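Local coordinates for GTP-binding protein (Thermus thermophilus, PDB 2DBY) that binds guanine nucleotides through a P-loop GTPase domain and probably acts as a ribosome-associated ATPase of the YchF/OLA1 subfamily, at residues 47-52 against 356-361; 77-82 against 87-92; 95-100 against 200-205; 158-163 against 193-198; 287-292 against 296-301. All blocks are in the same frame, centred on the assembly; numbering follows the deposited sequence.

Contact 1 (47-52 against 356-361); sequences DERLYA and VQDGDV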
# COMPACT_ATOMS: atom_id res chain seq x y z
N ASP A 47 -9.29 -4.01 11.91
CA ASP A 47 -8.33 -3.66 12.95
C ASP A 47 -9.00 -3.84 14.32
O ASP A 47 -9.90 -3.08 14.69
CB ASP A 47 -7.88 -2.21 12.74
CG ASP A 47 -6.76 -1.79 13.68
OD1 ASP A 47 -6.06 -0.80 13.35
OD2 ASP A 47 -6.57 -2.43 14.75
N GLU A 48 -8.57 -4.88 15.03
CA GLU A 48 -9.12 -5.20 16.35
C GLU A 48 -8.89 -4.09 17.37
O GLU A 48 -9.62 -4.00 18.37
CB GLU A 48 -8.50 -6.50 16.88
CG GLU A 48 -9.04 -7.76 16.22
CD GLU A 48 -10.47 -8.02 16.60
OE1 GLU A 48 -10.74 -8.32 17.79
OE2 GLU A 48 -11.33 -7.92 15.72
N ARG A 49 -7.89 -3.24 17.14
CA ARG A 49 -7.64 -2.16 18.09
C ARG A 49 -8.84 -1.22 18.11
O ARG A 49 -9.12 -0.56 19.12
CB ARG A 49 -6.36 -1.41 17.70
CG ARG A 49 -5.12 -2.29 17.80
CD ARG A 49 -3.88 -1.60 17.21
NE ARG A 49 -4.01 -1.37 15.77
CZ ARG A 49 -3.09 -0.80 15.01
NH1 ARG A 49 -1.95 -0.40 15.55
NH2 ARG A 49 -3.30 -0.60 13.71
N LEU A 50 -9.58 -1.15 17.01
CA LEU A 50 -10.76 -0.30 16.99
C LEU A 50 -11.77 -0.81 18.03
O LEU A 50 -12.40 -0.02 18.72
CB LEU A 50 -11.43 -0.33 15.62
CG LEU A 50 -10.66 0.39 14.51
CD1 LEU A 50 -11.34 0.06 13.17
CD2 LEU A 50 -10.72 1.91 14.78
N TYR A 51 -11.94 -2.13 18.10
CA TYR A 51 -12.90 -2.71 19.04
C TYR A 51 -12.41 -2.60 20.47
O TYR A 51 -13.22 -2.45 21.40
CB TYR A 51 -13.18 -4.17 18.68
CG TYR A 51 -13.94 -4.25 17.38
CD1 TYR A 51 -15.20 -3.68 17.27
CD2 TYR A 51 -13.34 -4.78 16.24
CE1 TYR A 51 -15.87 -3.61 16.06
CE2 TYR A 51 -14.00 -4.72 15.01
CZ TYR A 51 -15.26 -4.13 14.93
OH TYR A 51 -15.91 -4.03 13.72
N ALA A 52 -11.09 -2.68 20.65
CA ALA A 52 -10.49 -2.55 21.97
C ALA A 52 -10.77 -1.13 22.48
O ALA A 52 -11.16 -0.95 23.64
CB ALA A 52 -8.97 -2.80 21.89
N VAL A 356 4.15 11.07 13.71
CA VAL A 356 3.14 10.13 14.20
C VAL A 356 3.63 8.70 14.13
O VAL A 356 4.33 8.30 13.19
CB VAL A 356 1.83 10.27 13.41
CG1 VAL A 356 0.80 9.27 13.94
CG2 VAL A 356 1.29 11.69 13.56
N GLN A 357 3.26 7.90 15.12
CA GLN A 357 3.68 6.51 15.15
C GLN A 357 2.44 5.64 14.98
O GLN A 357 1.36 6.02 15.38
CB GLN A 357 4.37 6.19 16.48
CG GLN A 357 5.68 6.93 16.68
CD GLN A 357 6.23 6.77 18.10
OE1 GLN A 357 5.79 7.45 19.03
NE2 GLN A 357 7.16 5.84 18.27
N ASP A 358 2.61 4.47 14.38
CA ASP A 358 1.48 3.59 14.19
C ASP A 358 0.87 3.29 15.57
O ASP A 358 1.59 3.04 16.54
CB ASP A 358 1.93 2.30 13.53
CG ASP A 358 0.78 1.42 13.16
OD1 ASP A 358 0.37 0.57 13.98
OD2 ASP A 358 0.27 1.60 12.04
N GLY A 359 -0.46 3.33 15.63
CA GLY A 359 -1.18 3.05 16.87
C GLY A 359 -1.43 4.26 17.77
O GLY A 359 -2.11 4.15 18.80
N ASP A 360 -0.88 5.40 17.40
CA ASP A 360 -1.08 6.61 18.21
C ASP A 360 -2.55 7.02 18.21
O ASP A 360 -3.22 6.91 17.18
CB ASP A 360 -0.29 7.80 17.61
CG ASP A 360 1.16 7.84 18.05
OD1 ASP A 360 1.52 7.09 18.98
OD2 ASP A 360 1.93 8.65 17.48
N VAL A 361 -3.05 7.49 19.35
CA VAL A 361 -4.41 8.00 19.41
C VAL A 361 -4.16 9.50 19.61
O VAL A 361 -3.38 9.88 20.49
CB VAL A 361 -5.19 7.47 20.61
CG1 VAL A 361 -6.62 8.01 20.57
CG2 VAL A 361 -5.22 5.93 20.57
O HOH W 1 -1.78 -0.04 11.36
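R49 holds two aspartates at once: its guanidinium joins D358, distant in the chain, and D47, two residues before it. Toward D358 the arginine offers NH1, which lies 3.0 Å from OD1 in a nearly straight hydrogen bond (168°) that is also a salt bridge. OD1 sits in the guanidinium plane but receives the donor on its syn side, somewhat out of the carboxylate plane. A water links the other two ends, accepting from R49 NH2 and donating to D358 OD2, which also accepts from the backbone N of T286.

D47 takes the guanidinium side-on. R49 NE reaches D47 OD2 at 3.0 Å and R49 NH2 reaches D47 OD1 at 2.8 Å, while R49 N also bonds to OD2 as the N-cap interaction of the helix. A bend at chi3 (-65°) turns NE and NH2 to D47 and NH1 to D358. G359 CA lies 3.8 Å from R49 NH1, in a type II turn running from Q357 to D360.

The network ties the start of helix 48-57, in the GTPase domain, to the turn before strand 360-365, with F288 of strand 284-290 packed against D47 and R49 and W329 of helix 329-335 in cation-pi contact with the arginine.

Contact 2 (77-82 against 87-92); sequences AGLVKG and EGLGNQ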
# COMPACT_ATOMS: atom_id res chain seq x y z
N ALA A 77 -5.27 -1.30 -16.32
CA ALA A 77 -5.75 -1.64 -17.63
C ALA A 77 -4.74 -1.37 -18.73
O ALA A 77 -4.06 -0.34 -18.72
CB ALA A 77 -6.99 -0.87 -17.88
N GLY A 78 -4.65 -2.33 -19.66
CA GLY A 78 -3.78 -2.17 -20.81
C GLY A 78 -2.97 -3.34 -21.30
O GLY A 78 -2.52 -4.20 -20.53
N LEU A 79 -2.79 -3.38 -22.62
CA LEU A 79 -1.97 -4.42 -23.24
C LEU A 79 -0.57 -4.08 -22.70
O LEU A 79 -0.20 -2.89 -22.64
CB LEU A 79 -2.03 -4.30 -24.77
CG LEU A 79 -1.06 -5.13 -25.65
CD1 LEU A 79 -1.72 -5.50 -27.00
CD2 LEU A 79 0.24 -4.33 -25.90
N VAL A 80 0.20 -5.09 -22.31
CA VAL A 80 1.54 -4.86 -21.74
C VAL A 80 2.72 -4.81 -22.72
O VAL A 80 3.44 -3.80 -22.79
CB VAL A 80 1.87 -5.95 -20.67
CG1 VAL A 80 3.23 -5.66 -20.03
CG2 VAL A 80 0.79 -5.98 -19.59
N LYS A 81 2.92 -5.89 -23.48
CA LYS A 81 4.05 -5.95 -24.37
C LYS A 81 3.87 -5.30 -25.71
O LYS A 81 3.18 -5.84 -26.58
CB LYS A 81 4.51 -7.40 -24.60
CG LYS A 81 5.85 -7.47 -25.33
CD LYS A 81 6.30 -8.89 -25.59
CE LYS A 81 7.56 -8.86 -26.49
NZ LYS A 81 7.82 -10.16 -27.18
N GLY A 82 4.56 -4.18 -25.89
CA GLY A 82 4.47 -3.46 -27.15
C GLY A 82 5.58 -3.82 -28.14
O GLY A 82 6.48 -4.60 -27.85
N GLU A 87 4.34 2.77 -32.67
CA GLU A 87 2.94 2.54 -32.97
C GLU A 87 2.07 2.76 -31.73
O GLU A 87 0.87 2.99 -31.84
CB GLU A 87 2.74 1.13 -33.55
CG GLU A 87 2.63 0.01 -32.54
CD GLU A 87 3.88 -0.19 -31.70
OE1 GLU A 87 3.75 -0.76 -30.59
OE2 GLU A 87 4.99 0.19 -32.14
N GLY A 88 2.66 2.67 -30.55
CA GLY A 88 1.88 2.94 -29.36
C GLY A 88 1.38 1.81 -28.50
O GLY A 88 0.82 2.09 -27.43
N LEU A 89 1.55 0.57 -28.93
CA LEU A 89 1.11 -0.58 -28.11
C LEU A 89 1.79 -0.51 -26.74
O LEU A 89 3.02 -0.31 -26.65
CB LEU A 89 1.49 -1.93 -28.76
CG LEU A 89 0.76 -2.26 -30.06
CD1 LEU A 89 1.33 -3.54 -30.63
CD2 LEU A 89 -0.74 -2.43 -29.77
N GLY A 90 1.01 -0.71 -25.68
CA GLY A 90 1.57 -0.71 -24.33
C GLY A 90 1.63 0.65 -23.67
O GLY A 90 1.93 0.75 -22.48
N ASN A 91 1.34 1.71 -24.41
CA ASN A 91 1.44 3.05 -23.82
C ASN A 91 0.45 3.33 -22.70
O ASN A 91 0.78 4.01 -21.71
CB ASN A 91 1.30 4.14 -24.88
CG ASN A 91 2.55 4.33 -25.70
OD1 ASN A 91 3.60 3.75 -25.41
ND2 ASN A 91 2.46 5.16 -26.72
N GLN A 92 -0.77 2.82 -22.87
CA GLN A 92 -1.83 3.02 -21.87
C GLN A 92 -1.45 2.34 -20.56
O GLN A 92 -1.63 2.90 -19.50
CB GLN A 92 -3.15 2.44 -22.38
CG GLN A 92 -3.83 3.26 -23.48
CD GLN A 92 -4.43 4.56 -22.96
OE1 GLN A 92 -3.71 5.47 -22.53
NE2 GLN A 92 -5.75 4.65 -22.99
O HOH W 2 3.53 -1.36 -21.54
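With chi1 at 169°, L79 swings its CG away from its own nitrogen and carries the CD2 methyl across to L89, where it comes to 3.9 Å from L89 CB, a branch of one leucine meeting the root of the other. The same methyl also touches the backbone at G90.

Most of the remaining contact is backbone against backbone, at glycines. The CA-H of G90 points almost straight at L79 O, with CA 3.3 Å from the oxygen and 168° at the hydrogen. G82 CA approaches L89 O at 3.5 Å along a more bent path. The two backbones meet directly at G82 and G90, and the CA atoms of G82 and L89 are only 4.5 Å apart. One water bridges the segments, donating to V80 O (2.7 Å) and to G90 O (2.8 Å).

Within 87-92, E87 OE1 accepts from L89 N and, just outside, from A83 N; OE2 accepts from K85 N. A type II turn from G88 to N91 leads into helix 91-98, with G90 as its N-cap. The loop following strand 66-75 thus folds over the start of this helix, while V80 and K81 face away and pack against helix 124-156.

Contact 3 (95-100 against 200-205); sequences AHIREV and TAKPVI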
# COMPACT_ATOMS: atom_id res chain seq x y z
N ALA A 95 1.05 4.41 -18.78
CA ALA A 95 0.43 5.62 -18.24
C ALA A 95 -0.32 5.31 -16.95
O ALA A 95 -0.30 6.11 -16.01
CB ALA A 95 -0.52 6.21 -19.25
N HIS A 96 -0.99 4.16 -16.93
CA HIS A 96 -1.75 3.76 -15.74
C HIS A 96 -0.81 3.41 -14.60
O HIS A 96 -1.07 3.79 -13.45
CB HIS A 96 -2.68 2.59 -16.07
CG HIS A 96 -3.82 2.98 -16.97
ND1 HIS A 96 -4.45 2.08 -17.80
CD2 HIS A 96 -4.43 4.17 -17.16
CE1 HIS A 96 -5.40 2.70 -18.48
NE2 HIS A 96 -5.41 3.97 -18.11
N ILE A 97 0.28 2.70 -14.90
CA ILE A 97 1.27 2.33 -13.87
C ILE A 97 1.88 3.58 -13.22
O ILE A 97 2.17 3.62 -12.01
CB ILE A 97 2.43 1.48 -14.48
CG1 ILE A 97 1.95 0.06 -14.74
CG2 ILE A 97 3.63 1.43 -13.51
CD1 ILE A 97 1.76 -0.72 -13.47
N ARG A 98 2.09 4.62 -14.03
CA ARG A 98 2.67 5.84 -13.51
C ARG A 98 1.81 6.45 -12.41
O ARG A 98 2.34 7.11 -11.52
CB ARG A 98 2.86 6.88 -14.63
CG ARG A 98 3.91 6.46 -15.64
CD ARG A 98 4.16 7.51 -16.74
NE ARG A 98 5.19 7.04 -17.67
CZ ARG A 98 6.46 6.81 -17.32
NH1 ARG A 98 6.85 7.03 -16.07
NH2 ARG A 98 7.34 6.37 -18.21
N GLU A 99 0.50 6.23 -12.47
CA GLU A 99 -0.42 6.82 -11.48
C GLU A 99 -0.58 6.07 -10.15
O GLU A 99 -1.34 6.53 -9.28
CB GLU A 99 -1.81 6.99 -12.09
CG GLU A 99 -1.87 7.80 -13.36
CD GLU A 99 -3.27 7.78 -13.98
OE1 GLU A 99 -3.83 6.68 -14.20
OE2 GLU A 99 -3.81 8.88 -14.24
N VAL A 100 0.07 4.93 -9.96
CA VAL A 100 -0.07 4.24 -8.67
C VAL A 100 1.26 4.27 -7.93
O VAL A 100 2.30 4.46 -8.55
CB VAL A 100 -0.54 2.78 -8.83
CG1 VAL A 100 -1.98 2.79 -9.39
CG2 VAL A 100 0.40 2.02 -9.77
N THR A 200 10.19 1.23 -12.12
CA THR A 200 10.77 0.10 -11.41
C THR A 200 11.24 0.44 -10.01
O THR A 200 11.78 -0.43 -9.31
CB THR A 200 11.94 -0.57 -12.19
OG1 THR A 200 12.98 0.39 -12.39
CG2 THR A 200 11.46 -1.08 -13.55
N ALA A 201 11.03 1.68 -9.59
CA ALA A 201 11.36 2.11 -8.22
C ALA A 201 10.13 1.89 -7.31
O ALA A 201 10.25 1.89 -6.07
CB ALA A 201 11.79 3.60 -8.20
N LYS A 202 8.95 1.70 -7.91
CA LYS A 202 7.75 1.46 -7.11
C LYS A 202 7.84 0.10 -6.41
O LYS A 202 8.29 -0.90 -7.01
CB LYS A 202 6.48 1.50 -7.99
CG LYS A 202 6.31 2.82 -8.77
CD LYS A 202 5.13 2.76 -9.76
CE LYS A 202 5.06 4.01 -10.64
NZ LYS A 202 4.58 5.21 -9.89
N PRO A 203 7.41 0.03 -5.15
CA PRO A 203 7.45 -1.26 -4.43
C PRO A 203 6.57 -2.24 -5.18
O PRO A 203 5.55 -1.86 -5.78
CB PRO A 203 6.86 -0.92 -3.07
CG PRO A 203 7.25 0.51 -2.88
CD PRO A 203 7.03 1.13 -4.24
N VAL A 204 6.93 -3.52 -5.10
CA VAL A 204 6.17 -4.55 -5.80
C VAL A 204 5.78 -5.69 -4.87
O VAL A 204 6.57 -6.06 -3.98
CB VAL A 204 6.99 -5.18 -6.95
CG1 VAL A 204 6.27 -6.45 -7.47
CG2 VAL A 204 7.18 -4.19 -8.10
N ILE A 205 4.56 -6.19 -5.06
CA ILE A 205 4.06 -7.36 -4.33
C ILE A 205 3.75 -8.41 -5.40
O ILE A 205 3.06 -8.12 -6.36
CB ILE A 205 2.73 -7.06 -3.61
CG1 ILE A 205 2.91 -5.97 -2.57
CG2 ILE A 205 2.19 -8.37 -2.95
CD1 ILE A 205 1.57 -5.30 -2.22
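K202 sends its ammonium to the C-terminal end of helix 91-98, where NZ donates to V100 O at 2.7 Å. The nitrogen lies nearly on the extension of that carbonyl bond, at a C=O...N angle of 173°. A second, weak bond runs from NZ to R98 O at 3.4 Å. An oxygen of the last helical turn (R98) and one just past it (V100) thus share one lysine, and the positive charge would be expected to interact favourably with the helix dipole.

The chain is extended as far as CE, and chi4 (-73°) then turns NZ round to the carbonyls. Its last carbons are part of the contact too: K202 CE lies 3.2 Å from I97 O and 3.5 Å from V100 O. Further out the contact becomes apolar, with I97 CG2 at 4.1 Å from K202 CE as the two side chains pass obliquely. The carbonyl of I97 meanwhile accepts from V100 N within the closing turn.

Around this point, R98 packs against L199 of a loop and A138 of helix 124-156, and E99 makes a backbone bond to M1. Beyond K202 the chain continues through P203 into strand 204-209. K202, just before that strand, ties it to the end of the helix preceding the adjacent parallel strand 102-108, within the alpha/beta fold of a P-loop GTPase.

Contact 4 (158-163 against 193-198); sequences RERLPL and LKETPL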
# COMPACT_ATOMS: atom_id res chain seq x y z
N ARG A 158 25.56 23.46 -9.25
CA ARG A 158 26.09 22.28 -8.57
C ARG A 158 25.07 21.50 -7.72
O ARG A 158 25.28 20.32 -7.41
CB ARG A 158 27.31 22.65 -7.70
CG ARG A 158 26.96 23.36 -6.39
CD ARG A 158 28.14 23.33 -5.40
NE ARG A 158 27.77 23.79 -4.06
CZ ARG A 158 28.57 23.74 -2.99
NH1 ARG A 158 29.79 23.24 -3.10
NH2 ARG A 158 28.14 24.18 -1.81
N GLU A 159 23.98 22.16 -7.33
CA GLU A 159 22.96 21.49 -6.52
C GLU A 159 22.27 20.36 -7.26
O GLU A 159 21.60 19.51 -6.66
CB GLU A 159 21.91 22.51 -6.06
CG GLU A 159 21.93 22.83 -4.57
CD GLU A 159 23.32 23.14 -4.04
OE1 GLU A 159 24.11 22.19 -3.84
OE2 GLU A 159 23.62 24.33 -3.84
N ARG A 160 22.41 20.35 -8.58
CA ARG A 160 21.80 19.32 -9.41
C ARG A 160 22.75 18.13 -9.58
O ARG A 160 22.34 17.04 -9.96
CB ARG A 160 21.48 19.92 -10.79
CG ARG A 160 20.58 21.16 -10.75
CD ARG A 160 19.21 20.80 -10.18
NE ARG A 160 18.40 20.09 -11.18
CZ ARG A 160 17.37 19.31 -10.88
NH1 ARG A 160 17.03 19.13 -9.61
NH2 ARG A 160 16.68 18.71 -11.84
N LEU A 161 24.03 18.34 -9.28
CA LEU A 161 25.01 17.27 -9.47
C LEU A 161 24.69 15.94 -8.77
O LEU A 161 24.88 14.85 -9.36
CB LEU A 161 26.39 17.80 -9.04
CG LEU A 161 27.60 16.91 -9.30
CD1 LEU A 161 27.63 16.44 -10.75
CD2 LEU A 161 28.84 17.69 -8.98
N PRO A 162 24.20 15.97 -7.52
CA PRO A 162 23.90 14.69 -6.89
C PRO A 162 22.85 13.87 -7.66
O PRO A 162 22.92 12.64 -7.72
CB PRO A 162 23.42 15.08 -5.49
CG PRO A 162 24.18 16.37 -5.23
CD PRO A 162 24.12 17.08 -6.55
N LEU A 163 21.85 14.54 -8.24
CA LEU A 163 20.85 13.79 -8.99
C LEU A 163 21.49 13.17 -10.24
O LEU A 163 21.17 12.04 -10.62
CB LEU A 163 19.69 14.71 -9.41
CG LEU A 163 18.69 15.02 -8.28
CD1 LEU A 163 19.32 15.98 -7.27
CD2 LEU A 163 17.44 15.63 -8.90
N LEU A 193 14.95 10.05 -7.21
CA LEU A 193 13.69 9.34 -7.37
C LEU A 193 12.46 10.14 -6.94
O LEU A 193 11.35 9.88 -7.41
CB LEU A 193 13.74 7.99 -6.63
CG LEU A 193 14.67 6.93 -7.24
CD1 LEU A 193 14.73 5.69 -6.36
CD2 LEU A 193 14.15 6.57 -8.65
N LYS A 194 12.66 11.12 -6.07
CA LYS A 194 11.56 11.97 -5.64
C LYS A 194 11.18 12.84 -6.84
O LYS A 194 10.01 13.03 -7.14
CB LYS A 194 11.98 12.86 -4.47
CG LYS A 194 10.85 13.70 -3.90
CD LYS A 194 11.36 14.64 -2.80
CE LYS A 194 10.28 15.63 -2.36
NZ LYS A 194 10.86 16.76 -1.56
N GLU A 195 12.19 13.34 -7.54
CA GLU A 195 11.96 14.18 -8.71
C GLU A 195 11.52 13.38 -9.94
O GLU A 195 10.68 13.84 -10.71
CB GLU A 195 13.23 14.97 -9.06
CG GLU A 195 13.16 15.67 -10.41
CD GLU A 195 14.27 16.70 -10.60
OE1 GLU A 195 14.42 17.57 -9.71
OE2 GLU A 195 14.97 16.65 -11.63
N THR A 196 12.11 12.19 -10.10
CA THR A 196 11.83 11.30 -11.25
C THR A 196 11.45 9.91 -10.74
O THR A 196 12.30 9.03 -10.58
CB THR A 196 13.09 11.19 -12.14
OG1 THR A 196 13.47 12.52 -12.57
CG2 THR A 196 12.80 10.35 -13.38
N PRO A 197 10.16 9.71 -10.46
CA PRO A 197 9.63 8.43 -9.94
C PRO A 197 9.63 7.31 -10.96
O PRO A 197 8.62 7.04 -11.59
CB PRO A 197 8.20 8.80 -9.49
CG PRO A 197 8.20 10.31 -9.38
CD PRO A 197 9.10 10.73 -10.53
N LEU A 198 10.78 6.65 -11.11
CA LEU A 198 10.93 5.56 -12.06
C LEU A 198 9.91 4.45 -11.79
O LEU A 198 9.58 4.16 -10.64
CB LEU A 198 12.33 4.95 -11.98
CG LEU A 198 13.45 5.92 -12.40
CD1 LEU A 198 14.80 5.18 -12.31
CD2 LEU A 198 13.20 6.43 -13.82
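E195 OE2 is gripped by two arginines: R160 NH2 donates to it at 2.7 Å, and R146 NH2 of helix 124-156 forms a second salt bridge to it. The contact belongs to the helical part of the chain that includes the predicted coiled coil (133-167), where a short 3-10 segment at 158-160 leads into helix 161-175 and faces the end of helix 187-195.

R160 meets the carboxylate end-on, with a bond to each oxygen: NH1 donates to E195 OE1 at 3.0 Å, alongside the bond of NH2 to OE2. Both run at 155°, and the guanidinium and carboxylate planes are only 27° apart. OE2 is reached through its syn lone pair, and OE1 on its syn side. A third contact, NH2 to OE1, is long and weak.

The two side chains reach this pairing differently. E195 has CG anti to its backbone N (chi1 169°) and continues extended, so its carboxylate stretches out from the helix end. R160 is folded at chi2 and chi3, which curls its end round to meet it. The remaining nitrogen of the arginine, NE, is held by a salt bridge to E153, so both parts of the guanidinium are anchored to acids. R160 and R146 converge on the one carboxylate, whose negative charge probably balances them.

Beside this pair, L163 crosses E195 at about a right angle, its CD2 methyl 3.7 Å from E195 OE1.

Contact 5 (287-292 against 296-301); sequences FFTAGE and RAWTVR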
# COMPACT_ATOMS: atom_id res chain seq x y z
N PHE A 287 -3.36 5.88 12.63
CA PHE A 287 -3.47 6.57 13.92
C PHE A 287 -4.98 6.62 14.18
O PHE A 287 -5.78 6.46 13.24
CB PHE A 287 -2.80 7.96 13.94
CG PHE A 287 -3.56 9.05 13.23
CD1 PHE A 287 -4.65 9.68 13.83
CD2 PHE A 287 -3.14 9.48 11.97
CE1 PHE A 287 -5.32 10.73 13.19
CE2 PHE A 287 -3.80 10.52 11.32
CZ PHE A 287 -4.89 11.15 11.93
N PHE A 288 -5.38 6.80 15.44
CA PHE A 288 -6.79 6.79 15.78
C PHE A 288 -7.30 8.05 16.45
O PHE A 288 -6.52 8.81 17.02
CB PHE A 288 -7.10 5.66 16.81
CG PHE A 288 -6.67 4.29 16.38
CD1 PHE A 288 -5.43 3.78 16.76
CD2 PHE A 288 -7.51 3.50 15.60
CE1 PHE A 288 -5.03 2.49 16.36
CE2 PHE A 288 -7.12 2.22 15.19
CZ PHE A 288 -5.87 1.71 15.58
N THR A 289 -8.60 8.27 16.35
CA THR A 289 -9.25 9.33 17.14
C THR A 289 -10.24 8.46 17.92
O THR A 289 -10.89 7.57 17.36
CB THR A 289 -9.93 10.43 16.29
OG1 THR A 289 -10.81 9.87 15.32
CG2 THR A 289 -8.87 11.27 15.64
N ALA A 290 -10.36 8.70 19.22
CA ALA A 290 -11.23 7.85 20.02
C ALA A 290 -11.90 8.60 21.16
O ALA A 290 -11.28 9.40 21.85
CB ALA A 290 -10.43 6.68 20.58
N GLY A 291 -13.19 8.30 21.33
CA GLY A 291 -13.98 8.94 22.36
C GLY A 291 -15.35 8.30 22.41
O GLY A 291 -15.66 7.38 21.65
N GLU A 292 -16.21 8.79 23.30
CA GLU A 292 -17.54 8.21 23.44
C GLU A 292 -18.39 8.27 22.18
O GLU A 292 -19.27 7.42 21.99
CB GLU A 292 -18.30 8.91 24.58
CG GLU A 292 -19.20 7.96 25.34
CD GLU A 292 -20.16 8.67 26.29
OE1 GLU A 292 -19.72 9.62 26.98
OE2 GLU A 292 -21.34 8.25 26.36
N ARG A 296 -12.16 5.98 15.34
CA ARG A 296 -11.87 5.89 13.91
C ARG A 296 -10.39 5.75 13.64
O ARG A 296 -9.55 6.32 14.34
CB ARG A 296 -12.41 7.13 13.18
CG ARG A 296 -12.05 7.19 11.69
CD ARG A 296 -12.87 8.28 11.00
NE ARG A 296 -12.49 8.41 9.60
CZ ARG A 296 -13.13 9.17 8.71
NH1 ARG A 296 -14.20 9.86 9.08
NH2 ARG A 296 -12.70 9.23 7.46
N ALA A 297 -10.09 5.00 12.58
CA ALA A 297 -8.72 4.75 12.16
C ALA A 297 -8.46 5.68 10.99
O ALA A 297 -9.32 5.80 10.11
CB ALA A 297 -8.58 3.30 11.70
N TRP A 298 -7.30 6.32 11.01
CA TRP A 298 -6.87 7.25 9.96
C TRP A 298 -5.54 6.76 9.42
O TRP A 298 -4.76 6.13 10.13
CB TRP A 298 -6.70 8.66 10.53
CG TRP A 298 -7.92 9.18 11.20
CD1 TRP A 298 -8.29 8.99 12.51
CD2 TRP A 298 -8.92 10.02 10.61
NE1 TRP A 298 -9.46 9.67 12.77
CE2 TRP A 298 -9.86 10.31 11.63
CE3 TRP A 298 -9.11 10.56 9.33
CZ2 TRP A 298 -10.99 11.12 11.39
CZ3 TRP A 298 -10.23 11.37 9.11
CH2 TRP A 298 -11.15 11.64 10.13
N THR A 299 -5.27 7.08 8.16
CA THR A 299 -4.03 6.64 7.50
C THR A 299 -3.18 7.80 6.98
O THR A 299 -3.71 8.72 6.36
CB THR A 299 -4.38 5.75 6.28
OG1 THR A 299 -5.09 4.59 6.72
CG2 THR A 299 -3.11 5.31 5.53
N VAL A 300 -1.89 7.75 7.28
CA VAL A 300 -0.92 8.72 6.79
C VAL A 300 0.36 7.99 6.44
O VAL A 300 0.61 6.88 6.92
CB VAL A 300 -0.57 9.81 7.84
CG1 VAL A 300 -1.78 10.67 8.13
CG2 VAL A 300 -0.02 9.19 9.09
N ARG A 301 1.17 8.61 5.59
CA ARG A 301 2.44 8.01 5.21
C ARG A 301 3.43 8.09 6.38
O ARG A 301 3.41 9.05 7.16
CB ARG A 301 3.00 8.76 3.99
CG ARG A 301 2.07 8.73 2.80
CD ARG A 301 2.47 9.77 1.75
NE ARG A 301 1.78 9.53 0.48
CZ ARG A 301 1.94 10.27 -0.61
NH1 ARG A 301 2.77 11.31 -0.59
NH2 ARG A 301 1.29 9.97 -1.72
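A beta hairpin of strands 284-290 and 295-301 brings F287, F288 and T289 opposite W298, A297 and R296. F287 and W298 form a hydrogen-bonded pair, W298 N reaching F287 O at 2.7 Å and F287 N reaching W298 O at 2.9 Å. T289 and R296 form the next such pair, and F288 with A297, between them, is a non-hydrogen-bonded one.

On the face carrying F287, T289, R296 and W298, the tryptophan is touched from several directions. Its CB sits over the phenylalanine ring, 3.5 Å from the centroid, in a CH-pi contact. The F287 ring and the five-membered ring of W298 are nearly parallel (14°) but slid so far apart that they barely overlap. F287 takes chi1 75°, CG lying between the backbone N and the carbonyl carbon, which swings its ring across the neighbouring strand.

The hairpin belongs to the mixed sheet that continues from the GTPase domain, strand 295-301 pairing in parallel with strand 66-75. At its T289 end, W298 NE1 donates to T289 OG1 at 2.9 Å in an almost straight bond (176°) lying in the indole plane. R296 extends along the indole so that W298 CH2 stands 3.4 Å above the centre of its guanidinium plane. At the edge of the F287 ring, V300 CG1 lies 3.8 Å from CE2. On the opposite face, F288 CE2 rests against A297 CB at 3.9 Å.

How the contacts relate
Contacts 1 and 5 are neighbours, their centres about 7 Å apart: F288 of the hairpin packs against D47 and R49 of the salt-bridge network, and D360 O probably accepts from F288 N. Contacts 2 and 3 share helix 91-98, one at its start and one at its end, and A77 O probably bonds to H96 ND1 between them. Contact 4 meets contact 3 through L193 and A201. Chemistry varies with place: contact 2, at the surface, relies on glycine backbone and a water; contacts 1, 3 and 4 are partly buried and turn on charged side chains; contact 5, also partly buried, combines strand pairing with aromatic packing and covers the largest area.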